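Local structure of VMB-1 (Vibrio alginolyticus, 6JV4) at residues N108-L111 and K112-Q115; E129-D132 and G133-V137; G174-D178 and A179-E183; G209-S212 and L213-H216. The protein probably catalyses the zinc-dependent hydrolysis of beta-lactam antibiotics to substituted beta-amino acids, as a periplasmic metallo-beta-lactamase of subclass B1. All blocks are in the same frame, centred on the assembly; numbering follows the deposited sequence.

Contact 1: residues N108-L111 and K112-Q115; sequences NKLL and KLNQ
Lys112 N and Leu113 N donate back to Asn108 O and Lys109 O, and these regular i to i+4 bonds, 2.8 Å for Lys112 N to Asn108 O, show that the backbone is still alpha-helical at residues 108-113. One residue later the pattern frays. Asn114 N reaches Leu110 O at 3.2 Å and also makes a weak bond to Leu111 O. Gln115, with a phi of 53°, is the C-prime residue of a Schellman motif, in which Gln115 N meets Lys112 O at 3.1 Å and Leu111 O takes the amide of the residue after Gln115.

Among the side chains, Asn114 adds a bond of its own to the helix end. Its CG stands beside its own backbone N (chi1 -73°), which turns the carboxamide back over the preceding turn. There Asn114 ND2 donates to Leu110 O over 2.8 Å in an almost straight line (177° at the hydrogen), with the acceptor lying in the amide plane. Leu110 O is thus gripped by two N-H groups of one residue, which approach from opposite faces of its carbonyl plane. Beside this grip Leu110 and Leu113 run side by side, with Leu110 CD2 and Leu113 CD2 4.0 Å apart. Leu110 and Asn114 both rest on Phe83, next in sequence to the zinc ligands His82 and His84, while Asn108 ND2 bonds Ser119 and Glu122 beyond the helix end. The whole is a Schellman motif at the helix C-terminus, reinforced by an asparagine side chain, and it ends the helix of a beta-alpha-beta unit formed by strand 100-104, helix 105-113 and strand 121-123.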
loop_
_atom_site.group_PDB
_atom_site.type_symbol
_atom_site.label_atom_id
_atom_site.label_comp_id
_atom_site.label_asym_id
_atom_site.label_seq_id
_atom_site.Cartn_x
_atom_site.Cartn_y
_atom_site.Cartn_z
ATOM N N ASN A 108 11.399 8.024 -2.979
ATOM C CA ASN A 108 12.267 8.178 -4.168
ATOM C C ASN A 108 13.735 8.201 -3.733
ATOM O O ASN A 108 14.571 7.594 -4.435
ATOM C CB ASN A 108 11.893 9.400 -4.995
ATOM C CG ASN A 108 10.661 9.134 -5.838
ATOM O OD1 ASN A 108 10.400 8.001 -6.283
ATOM N ND2 ASN A 108 9.891 10.198 -6.062
ATOM N N LYS A 109 14.041 8.772 -2.563
ATOM C CA LYS A 109 15.405 8.681 -1.973
ATOM C C LYS A 109 15.810 7.206 -1.906
ATOM O O LYS A 109 16.974 6.871 -2.306
ATOM C CB LYS A 109 15.493 9.341 -0.604
ATOM C CG LYS A 109 16.834 9.112 0.099
ATOM C CD LYS A 109 16.906 9.708 1.445
ATOM C CE LYS A 109 16.138 8.943 2.510
ATOM N NZ LYS A 109 16.260 9.605 3.831
ATOM N N LEU A 110 14.940 6.366 -1.366
ATOM C CA LEU A 110 15.284 4.946 -1.102
ATOM C C LEU A 110 15.263 4.132 -2.393
ATOM O O LEU A 110 16.143 3.248 -2.538
ATOM C CB LEU A 110 14.372 4.400 -0.014
ATOM C CG LEU A 110 14.583 5.100 1.324
ATOM C CD1 LEU A 110 13.592 4.646 2.374
ATOM C CD2 LEU A 110 15.992 4.868 1.818
ATOM N N LEU A 111 14.408 4.475 -3.354
ATOM C CA LEU A 111 14.492 3.791 -4.666
ATOM C C LEU A 111 15.837 4.165 -5.296
ATOM O O LEU A 111 16.542 3.245 -5.812
ATOM C CB LEU A 111 13.315 4.218 -5.537
ATOM C CG LEU A 111 11.954 3.683 -5.111
ATOM C CD1 LEU A 111 10.864 4.435 -5.871
ATOM C CD2 LEU A 111 11.813 2.194 -5.336
ATOM N N LYS A 112 16.209 5.435 -5.237
ATOM C CA LYS A 112 17.449 5.929 -5.905
ATOM C C LYS A 112 18.656 5.264 -5.235
ATOM O O LYS A 112 19.606 4.872 -5.960
ATOM C CB LYS A 112 17.523 7.444 -5.840
ATOM C CG LYS A 112 18.705 8.050 -6.578
ATOM C CD LYS A 112 18.722 9.562 -6.512
ATOM C CE LYS A 112 20.128 10.136 -6.480
ATOM N NZ LYS A 112 20.918 9.656 -7.633
ATOM N N LEU A 113 18.627 5.118 -3.907
ATOM C CA LEU A 113 19.733 4.517 -3.112
ATOM C C LEU A 113 19.948 3.090 -3.588
ATOM O O LEU A 113 21.112 2.625 -3.560
ATOM C CB LEU A 113 19.326 4.506 -1.633
ATOM C CG LEU A 113 20.287 3.833 -0.654
ATOM C CD1 LEU A 113 21.619 4.567 -0.632
ATOM C CD2 LEU A 113 19.677 3.827 0.743
ATOM N N ASN A 114 18.880 2.417 -4.009
ATOM C CA ASN A 114 18.895 0.986 -4.434
ATOM C C ASN A 114 18.979 0.848 -5.965
ATOM O O ASN A 114 18.700 -0.250 -6.440
ATOM C CB ASN A 114 17.671 0.253 -3.887
ATOM C CG ASN A 114 17.773 0.007 -2.391
ATOM O OD1 ASN A 114 18.282 -1.048 -2.010
ATOM N ND2 ASN A 114 17.352 0.969 -1.551
ATOM N N GLN A 115 19.329 1.907 -6.672
ATOM C CA GLN A 115 19.428 1.931 -8.148
ATOM C C GLN A 115 18.118 1.426 -8.761
ATOM O O GLN A 115 18.154 0.630 -9.705
ATOM C CB GLN A 115 20.599 1.037 -8.602
ATOM C CG GLN A 115 20.994 1.314 -10.034
ATOM C CD GLN A 115 22.055 2.367 -10.056
ATOM O OE1 GLN A 115 21.948 3.385 -9.383
ATOM N NE2 GLN A 115 23.145 2.066 -10.752
#

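Contact 2: residues E129-D132 and G133-V137; sequences EFID and GVASV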
loop_
_atom_site.group_PDB
_atom_site.type_symbol
_atom_site.label_atom_id
_atom_site.label_comp_id
_atom_site.label_asym_id
_atom_site.label_seq_id
_atom_site.Cartn_x
_atom_site.Cartn_y
_atom_site.Cartn_z
ATOM N N GLU A 129 -3.453 15.080 -1.650
ATOM C CA GLU A 129 -4.681 14.620 -2.319
ATOM C C GLU A 129 -4.298 13.858 -3.570
ATOM O O GLU A 129 -3.954 14.465 -4.605
ATOM C CB GLU A 129 -5.620 15.798 -2.617
ATOM C CG GLU A 129 -6.386 16.263 -1.414
ATOM C CD GLU A 129 -7.413 15.256 -0.906
ATOM O OE1 GLU A 129 -8.558 15.145 -1.494
ATOM O OE2 GLU A 129 -7.071 14.588 0.074
ATOM N N PHE A 130 -4.230 12.539 -3.472
ATOM C CA PHE A 130 -3.855 11.684 -4.623
ATOM C C PHE A 130 -4.997 11.660 -5.665
ATOM O O PHE A 130 -4.745 11.677 -6.883
ATOM C CB PHE A 130 -3.474 10.304 -4.096
ATOM C CG PHE A 130 -3.339 9.274 -5.178
ATOM C CD1 PHE A 130 -2.410 9.457 -6.200
ATOM C CD2 PHE A 130 -4.012 8.066 -5.097
ATOM C CE1 PHE A 130 -2.274 8.502 -7.194
ATOM C CE2 PHE A 130 -3.856 7.109 -6.079
ATOM C CZ PHE A 130 -2.976 7.316 -7.122
ATOM N N ILE A 131 -6.234 11.558 -5.209
ATOM C CA ILE A 131 -7.441 11.682 -6.062
ATOM C C ILE A 131 -8.339 12.694 -5.355
ATOM O O ILE A 131 -8.791 12.437 -4.234
ATOM C CB ILE A 131 -8.173 10.343 -6.298
ATOM C CG1 ILE A 131 -7.221 9.194 -6.660
ATOM C CG2 ILE A 131 -9.277 10.531 -7.347
ATOM C CD1 ILE A 131 -7.840 7.802 -6.593
ATOM N N ASP A 132 -8.606 13.822 -5.999
ATOM C CA ASP A 132 -9.353 14.942 -5.361
ATOM C C ASP A 132 -10.690 14.446 -4.800
ATOM O O ASP A 132 -11.515 13.964 -5.575
ATOM C CB ASP A 132 -9.534 16.099 -6.350
ATOM C CG ASP A 132 -8.240 16.862 -6.607
ATOM O OD1 ASP A 132 -7.309 16.796 -5.746
ATOM O OD2 ASP A 132 -8.157 17.541 -7.656
ATOM N N GLY A 133 -10.860 14.544 -3.478
ATOM C CA GLY A 133 -12.091 14.183 -2.747
ATOM C C GLY A 133 -12.249 12.682 -2.535
ATOM O O GLY A 133 -13.332 12.261 -2.043
ATOM N N VAL A 134 -11.280 11.874 -2.974
ATOM C CA VAL A 134 -11.471 10.395 -3.067
ATOM C C VAL A 134 -10.354 9.665 -2.313
ATOM O O VAL A 134 -10.636 8.612 -1.764
ATOM C CB VAL A 134 -11.523 9.945 -4.534
ATOM C CG1 VAL A 134 -11.640 8.438 -4.707
ATOM C CG2 VAL A 134 -12.699 10.638 -5.211
ATOM N N ALA A 135 -9.116 10.119 -2.444
ATOM C CA ALA A 135 -7.965 9.400 -1.855
ATOM C C ALA A 135 -6.935 10.391 -1.340
ATOM O O ALA A 135 -6.416 11.183 -2.142
ATOM C CB ALA A 135 -7.365 8.417 -2.810
ATOM N N SER A 136 -6.585 10.253 -0.051
ATOM C CA SER A 136 -5.662 11.148 0.669
ATOM C C SER A 136 -4.463 10.353 1.172
ATOM O O SER A 136 -4.684 9.386 1.900
ATOM C CB SER A 136 -6.358 11.802 1.848
ATOM O OG SER A 136 -7.544 12.440 1.372
ATOM N N VAL A 137 -3.277 10.783 0.809
ATOM C CA VAL A 137 -2.008 10.207 1.345
ATOM C C VAL A 137 -1.668 10.857 2.667
ATOM O O VAL A 137 -1.810 12.104 2.836
ATOM C CB VAL A 137 -0.876 10.415 0.335
ATOM C CG1 VAL A 137 0.487 10.145 0.955
ATOM C CG2 VAL A 137 -1.101 9.555 -0.887
#
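Ile131 and Ala135 face each other as the antiparallel hydrogen-bonded pair of a tight beta hairpin, and classic bulges distort both of its arms. The pairing rests on two bonds that lie in the carbonyl planes and on lone pairs: Ala135 N to Ile131 O at 2.9 Å and Ile131 N to Ala135 O at 3.1 Å. Each carbonyl has a further donor. Val134 N meets Ile131 O at 2.8 Å from above the carbonyl plane, so Val134 and Ala135 together oppose Ile131; Phe130 N adds a weak bond to Ala135 O, so Phe130 and Ile131 together oppose Ala135. The shift in register toward the pair Glu129-Ser136 agrees with this reading.

Apolar contacts gather on Ile131 and Ala135 as well. With its CG1 beside its own backbone N (chi1 -46°), Ile131 brings CD1 to 3.9 Å from Ala135 CB and leaves CG2 for Val134, with Ile131 CG2 3.6 Å from Val134 CB. Ala135 CB also lies at the edge of the Phe130 ring, near its plane. Ile131 and Val134 pack on Val43 and Asn45 of strand 36-45, while the Phe130 ring reaches strand 74-79, so that the turn bears on the seven-stranded sheet.

Gly133, at a positive phi of 78°, takes the third position of a type II beta turn from Ile131 to Val134 and supplies an N-H to the carboxylate of Glu129. That carboxylate spans the hairpin with both oxygens: Gly133 N comes nearly end-on to Glu129 OE1 at 3.1 Å, and Ser136 OG donates to the syn lone pair of Glu129 OE2 at 2.6 Å.

Contact 3: residues G174-D178 and A179-E183; sequences GYTGD and ANISE
Ala179 N donates to Thr176 O at 3.0 Å, the bond that closes a type I beta turn over residues 176-179. The donor stands well above the carbonyl plane, 69° out of it, as the tight curl of the chain brings it over the C=O group. A water bridges two carbonyls of the turn: it donates to Gly177 O at 3.2 Å and to Ala179 O at 2.7 Å. Further on, Asn180 OD1 accepts from Glu183 N at 3.0 Å in an Asx motif that opens the turn leading to helix 184-194.

Van der Waals contact is slight. Thr176 CB lies 3.9 Å from Ala179 CB, and Ile181 CD1 comes within 4.0 Å of Thr176 CG2, the two side chains passing at a slant. Thr176 OG1 sits between its own backbone N and carbonyl carbon (chi1 59°), which leaves the methyl group for Ile181.

One aromatic contact lies within residues 174-178: Gly177 N sits 3.4 Å above the Tyr175 ring plane, over its centre, and Asp178 OD2 lies at the ring edge in the same plane. The stronger partner of that oxygen is His84 NE2, which hydrogen-bonds to it. Since His84 is a zinc ligand, Asp178 is a second-shell residue of the metal site, and its carboxylate probably helps to hold the His84 imidazole in its orientation.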
loop_
_atom_site.group_PDB
_atom_site.type_symbol
_atom_site.label_atom_id
_atom_site.label_comp_id
_atom_site.label_asym_id
_atom_site.label_seq_id
_atom_site.Cartn_x
_atom_site.Cartn_y
_atom_site.Cartn_z
ATOM N N GLY A 174 7.156 -9.253 10.824
ATOM C CA GLY A 174 7.694 -9.625 9.516
ATOM C C GLY A 174 9.056 -9.009 9.299
ATOM O O GLY A 174 9.856 -8.946 10.245
ATOM N N TYR A 175 9.334 -8.617 8.056
ATOM C CA TYR A 175 10.704 -8.202 7.696
ATOM C C TYR A 175 11.014 -6.852 8.342
ATOM O O TYR A 175 10.345 -5.839 8.028
ATOM C CB TYR A 175 10.880 -8.096 6.191
ATOM C CG TYR A 175 12.236 -7.584 5.817
ATOM C CD1 TYR A 175 13.360 -8.322 6.117
ATOM C CD2 TYR A 175 12.405 -6.346 5.229
ATOM C CE1 TYR A 175 14.609 -7.877 5.733
ATOM C CE2 TYR A 175 13.644 -5.874 4.857
ATOM C CZ TYR A 175 14.758 -6.654 5.087
ATOM O OH TYR A 175 16.001 -6.192 4.776
ATOM N N THR A 176 12.038 -6.810 9.190
ATOM C CA THR A 176 12.377 -5.572 9.928
ATOM C C THR A 176 13.732 -5.034 9.538
ATOM O O THR A 176 14.163 -4.057 10.185
ATOM C CB THR A 176 12.280 -5.761 11.447
ATOM O OG1 THR A 176 13.176 -6.805 11.810
ATOM C CG2 THR A 176 10.873 -6.068 11.900
ATOM N N GLY A 177 14.331 -5.542 8.445
ATOM C CA GLY A 177 15.661 -5.068 8.019
ATOM C C GLY A 177 15.700 -3.589 7.789
ATOM O O GLY A 177 16.764 -2.981 7.944
ATOM N N ASP A 178 14.596 -2.993 7.305
ATOM C CA ASP A 178 14.529 -1.566 6.967
ATOM C C ASP A 178 13.572 -0.842 7.915
ATOM O O ASP A 178 13.305 0.363 7.686
ATOM C CB ASP A 178 14.067 -1.378 5.514
ATOM C CG ASP A 178 15.087 -1.919 4.515
ATOM O OD1 ASP A 178 16.280 -1.640 4.754
ATOM O OD2 ASP A 178 14.672 -2.544 3.535
ATOM N N ALA A 179 13.169 -1.496 9.002
ATOM C CA ALA A 179 12.158 -0.932 9.934
ATOM C C ALA A 179 12.779 -0.018 11.007
ATOM O O ALA A 179 14.018 -0.066 11.279
ATOM C CB ALA A 179 11.408 -2.069 10.568
ATOM N N ASN A 180 11.951 0.843 11.579
ATOM C CA ASN A 180 12.247 1.696 12.738
ATOM C C ASN A 180 11.303 1.224 13.839
ATOM O O ASN A 180 10.174 1.789 13.946
ATOM C CB ASN A 180 12.101 3.165 12.429
ATOM C CG ASN A 180 12.674 4.012 13.525
ATOM O OD1 ASN A 180 12.602 3.635 14.700
ATOM N ND2 ASN A 180 13.167 5.180 13.136
ATOM N N ILE A 181 11.711 0.180 14.551
ATOM C CA ILE A 181 10.810 -0.444 15.557
ATOM C C ILE A 181 10.477 0.570 16.661
ATOM O O ILE A 181 9.302 0.539 17.139
ATOM C CB ILE A 181 11.369 -1.781 16.067
ATOM C CG1 ILE A 181 11.311 -2.809 14.937
ATOM C CG2 ILE A 181 10.595 -2.264 17.277
ATOM C CD1 ILE A 181 12.113 -4.079 15.192
ATOM N N SER A 182 11.459 1.397 17.093
ATOM C CA SER A 182 11.261 2.413 18.156
ATOM C C SER A 182 10.210 3.426 17.754
ATOM O O SER A 182 9.451 3.821 18.617
ATOM C CB SER A 182 12.558 3.134 18.501
ATOM O OG SER A 182 13.359 2.173 19.161
ATOM N N GLU A 183 10.181 3.842 16.493
ATOM C CA GLU A 183 9.278 4.923 16.035
ATOM C C GLU A 183 7.901 4.334 15.728
ATOM O O GLU A 183 6.902 5.086 15.841
ATOM C CB GLU A 183 9.846 5.668 14.825
ATOM C CG GLU A 183 9.149 6.979 14.535
ATOM C CD GLU A 183 9.268 8.065 15.616
ATOM O OE1 GLU A 183 10.111 7.907 16.548
ATOM O OE2 GLU A 183 8.407 8.965 15.620
HETATM O O HOH W 1 16.387 -0.924 10.398
#

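Contact 4: residues G209-S212 and L213-H216; sequences GDVS and LLKH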
loop_
_atom_site.group_PDB
_atom_site.type_symbol
_atom_site.label_atom_id
_atom_site.label_comp_id
_atom_site.label_asym_id
_atom_site.label_seq_id
_atom_site.Cartn_x
_atom_site.Cartn_y
_atom_site.Cartn_z
ATOM N N GLY A 209 -9.264 -6.164 7.920
ATOM C CA GLY A 209 -10.022 -6.123 9.175
ATOM C C GLY A 209 -10.465 -4.722 9.514
ATOM O O GLY A 209 -10.698 -3.927 8.603
ATOM N N ASP A 210 -10.721 -4.519 10.786
ATOM C CA ASP A 210 -11.276 -3.249 11.278
ATOM C C ASP A 210 -10.153 -2.449 11.903
ATOM O O ASP A 210 -8.977 -2.799 11.758
ATOM C CB ASP A 210 -12.440 -3.536 12.219
ATOM C CG ASP A 210 -12.062 -4.186 13.523
ATOM O OD1 ASP A 210 -10.886 -4.384 13.791
ATOM O OD2 ASP A 210 -13.019 -4.526 14.286
ATOM N N VAL A 211 -10.488 -1.396 12.647
ATOM C CA VAL A 211 -9.465 -0.518 13.241
ATOM C C VAL A 211 -8.559 -1.254 14.250
ATOM O O VAL A 211 -7.466 -0.781 14.479
ATOM C CB VAL A 211 -10.221 0.651 13.875
ATOM C CG1 VAL A 211 -10.905 0.229 15.178
ATOM C CG2 VAL A 211 -9.370 1.856 14.000
ATOM N N SER A 212 -8.953 -2.427 14.758
ATOM C CA SER A 212 -8.126 -3.195 15.712
ATOM C C SER A 212 -6.785 -3.562 15.076
ATOM O O SER A 212 -5.817 -3.745 15.819
ATOM C CB SER A 212 -8.833 -4.386 16.277
ATOM O OG SER A 212 -8.975 -5.410 15.345
ATOM N N LEU A 213 -6.676 -3.622 13.738
ATOM C CA LEU A 213 -5.370 -3.966 13.135
ATOM C C LEU A 213 -4.348 -2.904 13.525
ATOM O O LEU A 213 -3.175 -3.234 13.663
ATOM C CB LEU A 213 -5.444 -4.093 11.610
ATOM C CG LEU A 213 -5.918 -5.447 11.065
ATOM C CD1 LEU A 213 -7.285 -5.853 11.583
ATOM C CD2 LEU A 213 -5.900 -5.427 9.546
ATOM N N LEU A 214 -4.747 -1.655 13.635
ATOM C CA LEU A 214 -3.811 -0.582 13.998
ATOM C C LEU A 214 -3.286 -0.817 15.418
ATOM O O LEU A 214 -2.108 -0.640 15.677
ATOM C CB LEU A 214 -4.516 0.766 13.915
ATOM C CG LEU A 214 -5.147 1.159 12.587
ATOM C CD1 LEU A 214 -5.745 2.535 12.739
ATOM C CD2 LEU A 214 -4.172 1.067 11.427
ATOM N N LYS A 215 -4.213 -1.109 16.336
ATOM C CA LYS A 215 -3.875 -1.327 17.769
ATOM C C LYS A 215 -3.001 -2.578 17.895
ATOM O O LYS A 215 -2.060 -2.564 18.712
ATOM C CB LYS A 215 -5.154 -1.464 18.603
ATOM C CG LYS A 215 -5.908 -0.164 18.857
ATOM C CD LYS A 215 -6.378 0.514 17.589
ATOM C CE LYS A 215 -7.123 1.807 17.849
ATOM N NZ LYS A 215 -8.467 1.560 18.420
ATOM N N HIS A 216 -3.313 -3.611 17.109
ATOM C CA HIS A 216 -2.539 -4.872 17.141
ATOM C C HIS A 216 -1.103 -4.580 16.711
ATOM O O HIS A 216 -0.172 -5.052 17.349
ATOM C CB HIS A 216 -3.224 -5.930 16.268
ATOM C CG HIS A 216 -2.490 -7.224 16.282
ATOM N ND1 HIS A 216 -2.231 -7.937 17.477
ATOM C CD2 HIS A 216 -1.800 -7.851 15.308
ATOM C CE1 HIS A 216 -1.528 -9.031 17.169
ATOM N NE2 HIS A 216 -1.238 -8.970 15.850
#
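Leu213 N bonds to Asp210 O at 3.1 Å and Leu214 N to Val211 O at 3.0 Å, two three-residue steps that wind the chain into helix 212-226 before His216 N reaches Ser212 O at 2.8 Å as the first alpha-helical bond across these residues, met nearly along the carbonyl axis.

The capping group is the Asp210 carboxylate. Asp210 OD1 takes two donors from the same residue: Ser212 N at 2.9 Å, from above the carboxylate plane, and Ser212 OG at 2.7 Å, nearly in line with the C-O bond. A chi1 of 72° sets the Ser212 hydroxyl between its backbone N and carbonyl carbon, where it can point back at the cap.

Leu213 CD1 rests on Gly209 CA at 3.7 Å, which puts this methyl directly against the glycine backbone. On the flank, Val211 CG2 touches Leu214 CD1 at 3.9 Å, the two side chains crossing at about a right angle. Leu214 then packs on Met188, Val191 and Ile192 of helix 184-194, and Leu213 on Pro203 and Val165. His216 turns elsewhere, its NE2 hydrogen-bonded to Asn170 O.

Two donors converging on one carboxylate oxygen hold Asp210 OD1 firmly at the start of the helix. The negative charge there would probably be favoured by the helix dipole, while the leucines bind the first turn to the core.

All four contacts are local and follow one another along the chain; none nests in or crosses another. Contact 1 ends helix 105-113, in the crossover between strands 100-104 and 121-123 of the seven-stranded sheet. Contact 2 then closes the hairpin between strands 127-129 and 135-138, at one edge of the five-stranded sheet, with centres of contacts 1 and 2 about 25 Å apart. Contact 3 closes a turn within the connection between strand 158-162 and helix 184-194, beside the zinc site; its nearest atoms are about 7 Å from contact 1, and Phe83 is touched by both. Contact 4 starts the last helix, 212-226, after strand 200-203, on the opposite side of the chain's centre from contact 1.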